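Long-range contact in Mll3558 protein (Mesorhizobium loti, PDB 3RD6), which is of unknown function but belongs to the AHA1 family, whose Bet v 1-like fold commonly encloses a pocket for hydrophobic ligands: residues V5-Y16 with T114-F125. Residues are numbered along the deposited sequence; the frame is centred on the assembly and turned at random.
Sequences VIHSTFTIERTY and TRLTYTEQGAFF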
ATOM      1  N   VAL A   5      -7.076 -12.106   8.072  1.00 50.14           N
ATOM      2  CA  VAL A   5      -6.813 -10.751   7.614  1.00 44.09           C
ATOM      3  C   VAL A   5      -8.065  -9.906   7.706  1.00 40.43           C
ATOM      4  O   VAL A   5      -9.079 -10.229   7.097  1.00 48.05           O
ATOM      5  CB  VAL A   5      -6.329 -10.701   6.124  1.00 30.13           C
ATOM      6  CG1 VAL A   5      -6.051  -9.262   5.714  1.00 37.30           C
ATOM      7  CG2 VAL A   5      -5.090 -11.546   5.936  1.00 30.76           C
ATOM      8  N   ILE A   6      -7.984  -8.821   8.468  1.00 42.58           N
ATOM      9  CA  ILE A   6      -9.109  -7.904   8.606  1.00 45.22           C
ATOM     10  C   ILE A   6      -8.856  -6.737   7.644  1.00 52.04           C
ATOM     11  O   ILE A   6      -7.745  -6.197   7.594  1.00 57.45           O
ATOM     12  CB  ILE A   6      -9.217  -7.341  10.041  1.00 48.19           C
ATOM     13  CG1 ILE A   6      -9.495  -8.469  11.033  1.00 54.39           C
ATOM     14  CG2 ILE A   6     -10.324  -6.298  10.111  1.00 42.32           C
ATOM     15  CD1 ILE A   6      -9.659  -7.994  12.463  1.00 58.01           C
ATOM     16  N   HIS A   7      -9.868  -6.365   6.864  1.00 44.49           N
ATOM     17  CA  HIS A   7      -9.738  -5.249   5.938  1.00 35.48           C
ATOM     18  C   HIS A   7     -10.716  -4.185   6.348  1.00 37.15           C
ATOM     19  O   HIS A   7     -11.895  -4.465   6.532  1.00 40.61           O
ATOM     20  CB  HIS A   7     -10.069  -5.649   4.501  1.00 33.33           C
ATOM     21  CG  HIS A   7      -9.107  -6.624   3.907  1.00 29.35           C
ATOM     22  ND1 HIS A   7      -9.312  -7.985   3.937  1.00 34.44           N
ATOM     23  CD2 HIS A   7      -7.909  -6.438   3.310  1.00 28.99           C
ATOM     24  CE1 HIS A   7      -8.283  -8.599   3.385  1.00 31.65           C
ATOM     25  NE2 HIS A   7      -7.416  -7.684   2.995  1.00 21.46           N
ATOM     26  N   SER A   8     -10.229  -2.960   6.480  1.00 37.10           N
ATOM     27  CA  SER A   8     -11.084  -1.847   6.846  1.00 23.21           C
ATOM     28  C   SER A   8     -10.484  -0.588   6.274  1.00 26.14           C
ATOM     29  O   SER A   8      -9.331  -0.559   5.886  1.00 27.09           O
ATOM     30  CB  SER A   8     -11.195  -1.724   8.368  1.00 37.30           C
ATOM     31  OG  SER A   8     -10.171  -0.888   8.896  1.00 46.82           O
ATOM     32  N   THR A   9     -11.285   0.460   6.241  1.00 21.74           N
ATOM     33  CA  THR A   9     -10.849   1.734   5.725  1.00 31.73           C
ATOM     34  C   THR A   9     -11.498   2.753   6.627  1.00 29.40           C
ATOM     35  O   THR A   9     -12.597   2.531   7.125  1.00 43.52           O
ATOM     36  CB  THR A   9     -11.362   1.967   4.280  1.00 35.79           C
ATOM     37  OG1 THR A   9     -10.892   0.915   3.422  1.00 50.92           O
ATOM     38  CG2 THR A   9     -10.896   3.327   3.745  1.00 29.96           C
ATOM     39  N   PHE A  10     -10.814   3.862   6.857  1.00 39.50           N
ATOM     40  CA  PHE A  10     -11.368   4.926   7.676  1.00 34.27           C
ATOM     41  C   PHE A  10     -10.915   6.241   7.087  1.00 45.55           C
ATOM     42  O   PHE A  10      -9.917   6.297   6.357  1.00 45.99           O
ATOM     43  CB  PHE A  10     -10.940   4.786   9.148  1.00 41.89           C
ATOM     44  CG  PHE A  10      -9.474   5.005   9.403  1.00 46.31           C
ATOM     45  CD1 PHE A  10      -8.936   6.281   9.405  1.00 38.51           C
ATOM     46  CD2 PHE A  10      -8.640   3.939   9.676  1.00 39.98           C
ATOM     47  CE1 PHE A  10      -7.584   6.495   9.679  1.00 38.29           C
ATOM     48  CE2 PHE A  10      -7.294   4.146   9.948  1.00 42.86           C
ATOM     49  CZ  PHE A  10      -6.771   5.424   9.948  1.00 34.36           C
ATOM     50  N   THR A  11     -11.661   7.298   7.380  1.00 48.48           N
ATOM     51  CA  THR A  11     -11.329   8.615   6.860  1.00 53.35           C
ATOM     52  C   THR A  11     -11.424   9.679   7.945  1.00 55.32           C
ATOM     53  O   THR A  11     -12.272   9.605   8.827  1.00 61.45           O
ATOM     54  CB  THR A  11     -12.248   8.951   5.685  1.00 55.99           C
ATOM     55  OG1 THR A  11     -12.363   7.787   4.853  1.00 49.18           O
ATOM     56  CG2 THR A  11     -11.662  10.076   4.846  1.00 51.58           C
ATOM     57  N   ILE A  12     -10.534  10.658   7.881  1.00 55.99           N
ATOM     58  CA  ILE A  12     -10.492  11.725   8.863  1.00 58.80           C
ATOM     59  C   ILE A  12     -10.382  13.087   8.186  1.00 64.25           C
ATOM     60  O   ILE A  12      -9.403  13.369   7.505  1.00 64.56           O
ATOM     61  CB  ILE A  12      -9.284  11.536   9.804  1.00 58.49           C
ATOM     62  CG1 ILE A  12      -9.351  10.152  10.450  1.00 55.46           C
ATOM     63  CG2 ILE A  12      -9.265  12.619  10.860  1.00 59.66           C
ATOM     64  CD1 ILE A  12      -8.104   9.767  11.212  1.00 44.41           C
ATOM     65  N   GLU A  13     -11.397  13.924   8.359  1.00 63.35           N
ATOM     66  CA  GLU A  13     -11.374  15.261   7.779  1.00 67.87           C
ATOM     67  C   GLU A  13     -10.971  16.232   8.870  1.00 70.88           C
ATOM     68  O   GLU A  13     -11.371  16.089  10.028  1.00 74.49           O
ATOM     69  CB  GLU A  13     -12.741  15.659   7.226  1.00 73.83           C
ATOM     70  CG  GLU A  13     -13.160  14.897   5.988  1.00 82.05           C
ATOM     71  CD  GLU A  13     -14.399  14.045   6.210  1.00 86.92           C
ATOM     72  OE1 GLU A  13     -14.382  13.187   7.126  1.00 86.26           O
ATOM     73  OE2 GLU A  13     -15.389  14.232   5.468  1.00 89.03           O
ATOM     74  N   ARG A  14     -10.154  17.205   8.500  1.00 70.15           N
ATOM     75  CA  ARG A  14      -9.691  18.196   9.454  1.00 72.02           C
ATOM     76  C   ARG A  14      -9.175  19.395   8.684  1.00 69.98           C
ATOM     77  O   ARG A  14      -8.240  19.277   7.891  1.00 66.53           O
ATOM     78  CB  ARG A  14      -8.576  17.621  10.329  1.00 74.23           C
ATOM     79  CG  ARG A  14      -8.280  18.480  11.539  1.00 79.73           C
ATOM     80  CD  ARG A  14      -7.232  17.857  12.436  1.00 83.42           C
ATOM     81  NE  ARG A  14      -7.381  18.291  13.824  1.00 82.05           N
ATOM     82  CZ  ARG A  14      -7.399  19.559  14.220  1.00 85.24           C
ATOM     83  NH1 ARG A  14      -7.278  20.537  13.330  1.00 82.67           N
ATOM     84  NH2 ARG A  14      -7.539  19.846  15.509  1.00 76.88           N
ATOM     85  N   THR A  15      -9.785  20.553   8.920  1.00 66.46           N
ATOM     86  CA  THR A  15      -9.382  21.762   8.226  1.00 67.66           C
ATOM     87  C   THR A  15      -8.364  22.566   9.009  1.00 70.91           C
ATOM     88  O   THR A  15      -8.324  22.515  10.239  1.00 76.38           O
ATOM     89  CB  THR A  15     -10.589  22.644   7.932  1.00 68.49           C
ATOM     90  OG1 THR A  15     -11.588  21.869   7.256  1.00 71.68           O
ATOM     91  CG2 THR A  15     -10.180  23.827   7.064  1.00 60.50           C
ATOM     92  N   TYR A  16      -7.544  23.307   8.276  1.00 75.22           N
ATOM     93  CA  TYR A  16      -6.500  24.125   8.873  1.00 76.24           C
ATOM     94  C   TYR A  16      -6.602  25.533   8.322  1.00 76.29           C
ATOM     95  O   TYR A  16      -6.940  25.718   7.154  1.00 78.01           O
ATOM     96  CB  TYR A  16      -5.122  23.541   8.544  1.00 74.55           C
ATOM     97  CG  TYR A  16      -4.912  22.153   9.096  1.00 75.91           C
ATOM     98  CD1 TYR A  16      -4.503  21.965  10.413  1.00 72.05           C
ATOM     99  CD2 TYR A  16      -5.168  21.024   8.317  1.00 77.73           C
ATOM    100  CE1 TYR A  16      -4.352  20.685  10.942  1.00 71.29           C
ATOM    101  CE2 TYR A  16      -5.024  19.737   8.841  1.00 68.53           C
ATOM    102  CZ  TYR A  16      -4.615  19.579  10.151  1.00 70.49           C
ATOM    103  OH  TYR A  16      -4.469  18.321  10.676  1.00 61.50           O
ATOM    104  N   THR A 114      -7.166  25.083   4.304  1.00 64.07           N
ATOM    105  CA  THR A 114      -6.837  23.820   3.664  1.00 62.56           C
ATOM    106  C   THR A 114      -7.697  22.642   4.141  1.00 55.50           C
ATOM    107  O   THR A 114      -7.867  22.426   5.346  1.00 58.88           O
ATOM    108  CB  THR A 114      -5.362  23.485   3.888  1.00 53.13           C
ATOM    109  OG1 THR A 114      -5.032  22.294   3.169  1.00 66.91           O
ATOM    110  CG2 THR A 114      -5.092  23.274   5.357  1.00 58.40           C
ATOM    111  N   ARG A 115      -8.244  21.893   3.186  1.00 62.28           N
ATOM    112  CA  ARG A 115      -9.075  20.736   3.503  1.00 58.53           C
ATOM    113  C   ARG A 115      -8.219  19.478   3.430  1.00 56.24           C
ATOM    114  O   ARG A 115      -7.690  19.137   2.367  1.00 51.28           O
ATOM    115  CB  ARG A 115     -10.241  20.629   2.517  1.00 59.63           C
ATOM    116  CG  ARG A 115     -11.275  19.568   2.875  1.00 61.49           C
ATOM    117  CD  ARG A 115     -12.001  19.910   4.159  1.00 64.40           C
ATOM    118  NE  ARG A 115     -12.926  18.857   4.563  1.00 73.03           N
ATOM    119  CZ  ARG A 115     -13.907  18.375   3.803  1.00 80.01           C
ATOM    120  NH1 ARG A 115     -14.103  18.846   2.579  1.00 84.48           N
ATOM    121  NH2 ARG A 115     -14.694  17.415   4.270  1.00 76.80           N
ATOM    122  N   LEU A 116      -8.081  18.788   4.560  1.00 57.28           N
ATOM    123  CA  LEU A 116      -7.265  17.581   4.599  1.00 55.69           C
ATOM    124  C   LEU A 116      -8.061  16.340   4.900  1.00 54.42           C
ATOM    125  O   LEU A 116      -8.558  16.160   6.004  1.00 60.35           O
ATOM    126  CB  LEU A 116      -6.141  17.715   5.631  1.00 52.58           C
ATOM    127  CG  LEU A 116      -5.251  16.491   5.888  1.00 49.92           C
ATOM    128  CD1 LEU A 116      -3.858  16.941   6.258  1.00 52.37           C
ATOM    129  CD2 LEU A 116      -5.835  15.639   6.995  1.00 52.18           C
ATOM    130  N   THR A 117      -8.186  15.486   3.893  1.00 50.15           N
ATOM    131  CA  THR A 117      -8.884  14.225   4.056  1.00 45.58           C
ATOM    132  C   THR A 117      -7.807  13.142   4.025  1.00 47.99           C
ATOM    133  O   THR A 117      -7.138  12.929   3.009  1.00 54.01           O
ATOM    134  CB  THR A 117      -9.953  14.013   2.948  1.00 49.14           C
ATOM    135  OG1 THR A 117     -10.464  12.680   3.028  1.00 42.54           O
ATOM    136  CG2 THR A 117      -9.372  14.262   1.579  1.00 62.19           C
ATOM    137  N   TYR A 118      -7.631  12.497   5.175  1.00 45.54           N
ATOM    138  CA  TYR A 118      -6.638  11.449   5.369  1.00 40.07           C
ATOM    139  C   TYR A 118      -7.358  10.092   5.357  1.00 38.59           C
ATOM    140  O   TYR A 118      -8.114   9.782   6.259  1.00 44.35           O
ATOM    141  CB  TYR A 118      -5.944  11.700   6.714  1.00 39.79           C
ATOM    142  CG  TYR A 118      -4.701  10.891   7.019  1.00 33.56           C
ATOM    143  CD1 TYR A 118      -3.430  11.475   6.954  1.00 38.34           C
ATOM    144  CD2 TYR A 118      -4.796   9.567   7.449  1.00 26.72           C
ATOM    145  CE1 TYR A 118      -2.279  10.767   7.319  1.00 28.04           C
ATOM    146  CE2 TYR A 118      -3.646   8.839   7.816  1.00 28.32           C
ATOM    147  CZ  TYR A 118      -2.388   9.453   7.746  1.00 23.63           C
ATOM    148  OH  TYR A 118      -1.268   8.731   8.091  1.00 43.45           O
ATOM    149  N   THR A 119      -7.122   9.292   4.322  1.00 42.83           N
ATOM    150  CA  THR A 119      -7.755   7.979   4.189  1.00 38.60           C
ATOM    151  C   THR A 119      -6.776   6.822   4.344  1.00 38.89           C
ATOM    152  O   THR A 119      -5.705   6.817   3.736  1.00 34.33           O
ATOM    153  CB  THR A 119      -8.431   7.826   2.810  1.00 37.08           C
ATOM    154  OG1 THR A 119      -9.322   8.921   2.586  1.00 34.67           O
ATOM    155  CG2 THR A 119      -9.210   6.510   2.746  1.00 32.86           C
ATOM    156  N   GLU A 120      -7.158   5.826   5.141  1.00 31.47           N
ATOM    157  CA  GLU A 120      -6.293   4.660   5.336  1.00 32.76           C
ATOM    158  C   GLU A 120      -6.946   3.289   5.108  1.00 40.64           C
ATOM    159  O   GLU A 120      -7.782   2.840   5.899  1.00 43.06           O
ATOM    160  CB  GLU A 120      -5.648   4.703   6.730  1.00 31.53           C
ATOM    161  CG  GLU A 120      -4.133   4.600   6.644  1.00 34.89           C
ATOM    162  CD  GLU A 120      -3.425   4.799   7.968  1.00 37.50           C
ATOM    163  OE1 GLU A 120      -3.471   3.884   8.806  1.00 39.26           O
ATOM    164  OE2 GLU A 120      -2.822   5.879   8.169  1.00 37.31           O
ATOM    165  N   GLN A 121      -6.558   2.635   4.015  1.00 36.35           N
ATOM    166  CA  GLN A 121      -7.078   1.314   3.688  1.00 33.81           C
ATOM    167  C   GLN A 121      -6.074   0.337   4.248  1.00 25.32           C
ATOM    168  O   GLN A 121      -4.967   0.223   3.740  1.00 32.47           O
ATOM    169  CB  GLN A 121      -7.204   1.161   2.173  1.00 35.76           C
ATOM    170  CG  GLN A 121      -8.211   2.105   1.563  1.00 36.25           C
ATOM    171  CD  GLN A 121      -8.049   2.261   0.073  1.00 30.33           C
ATOM    172  OE1 GLN A 121      -7.114   2.908  -0.400  1.00 32.21           O
ATOM    173  NE2 GLN A 121      -8.963   1.669  -0.681  1.00 36.17           N
ATOM    174  N   GLY A 122      -6.452  -0.350   5.313  1.00 27.57           N
ATOM    175  CA  GLY A 122      -5.524  -1.275   5.918  1.00 27.81           C
ATOM    176  C   GLY A 122      -5.895  -2.736   5.965  1.00 28.58           C
ATOM    177  O   GLY A 122      -7.039  -3.144   5.789  1.00 27.67           O
ATOM    178  N   ALA A 123      -4.873  -3.533   6.207  1.00 29.80           N
ATOM    179  CA  ALA A 123      -5.002  -4.968   6.331  1.00 27.65           C
ATOM    180  C   ALA A 123      -4.320  -5.318   7.660  1.00 32.70           C
ATOM    181  O   ALA A 123      -3.095  -5.236   7.777  1.00 37.49           O
ATOM    182  CB  ALA A 123      -4.300  -5.656   5.151  1.00 29.46           C
ATOM    183  N   PHE A 124      -5.119  -5.692   8.657  1.00 25.83           N
ATOM    184  CA  PHE A 124      -4.590  -6.029   9.977  1.00 30.82           C
ATOM    185  C   PHE A 124      -4.435  -7.534  10.104  1.00 31.36           C
ATOM    186  O   PHE A 124      -5.369  -8.294   9.842  1.00 36.49           O
ATOM    187  CB  PHE A 124      -5.499  -5.430  11.060  1.00 35.78           C
ATOM    188  CG  PHE A 124      -5.824  -3.979  10.812  1.00 34.72           C
ATOM    189  CD1 PHE A 124      -6.832  -3.628   9.914  1.00 38.20           C
ATOM    190  CD2 PHE A 124      -5.054  -2.961  11.386  1.00 38.48           C
ATOM    191  CE1 PHE A 124      -7.064  -2.294   9.586  1.00 32.65           C
ATOM    192  CE2 PHE A 124      -5.284  -1.622  11.058  1.00 26.51           C
ATOM    193  CZ  PHE A 124      -6.294  -1.292  10.151  1.00 42.34           C
ATOM    194  N   PHE A 125      -3.244  -7.942  10.533  1.00 40.66           N
ATOM    195  CA  PHE A 125      -2.883  -9.345  10.622  1.00 43.91           C
ATOM    196  C   PHE A 125      -3.123 -10.188  11.851  1.00 54.11           C
ATOM    197  O   PHE A 125      -2.930  -9.770  12.987  1.00 53.28           O
ATOM    198  CB  PHE A 125      -1.417  -9.509  10.199  1.00 46.22           C
ATOM    199  CG  PHE A 125      -1.118  -8.912   8.850  1.00 42.74           C
ATOM    200  CD1 PHE A 125      -1.920  -9.205   7.752  1.00 40.85           C
ATOM    201  CD2 PHE A 125      -0.064  -8.032   8.683  1.00 45.22           C
ATOM    202  CE1 PHE A 125      -1.672  -8.627   6.524  1.00 44.24           C
ATOM    203  CE2 PHE A 125       0.187  -7.450   7.449  1.00 48.66           C
ATOM    204  CZ  PHE A 125      -0.618  -7.749   6.372  1.00 39.01           C
TER
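The first and last strands of a seven-stranded antiparallel sheet meet here, 5-16 forming the sheet's edge within the chain and 114-125 lying between it and strand 96-110. Their axes make an angle of 158°, and backbone hydrogen bonds pair alternate residues from Ile-6 with Phe-124 to Tyr-16 with Thr-114. The bond from Ile-6 N to Phe-124 O is 3.0 Å long; those from Leu-116 N to Arg-14 O and from Phe-10 N to Glu-120 O are weak.

On the face turned to helix 131-148, Glu-120 CB sits over the Phe-10 ring, 3.9 Å from its centroid, a CH-pi contact. With chi1 at 67°, Phe-10 CG stands between its own N and carbonyl carbon, which lays the ring alongside the glutamate. Replacing Phe-10 by an alanine would probably leave this methylene without its aromatic cover and open a gap beside it. The carboxylate is also gripped by hydroxyls: Tyr-118 OH donates to Glu-120 OE2 (3.2 Å), and Tyr-89 OH bonds OE1. Toward the Tyr-16 end of the same face, Leu-116 CB meets the Tyr-16 ring edge in plane, 4.0 Å from CE2.

The other face is more polar. Glu-13 and Arg-115 run side by side, OE2 3.5 Å from NH2 in a long salt bridge, while His-7 NE2 bonds Thr-104 OG1 of the second subunit. Joining the sheet's first and last strands, with the C-terminal helix packed on one face, this pairing is characteristic of the Bet v 1-like helix-grip fold.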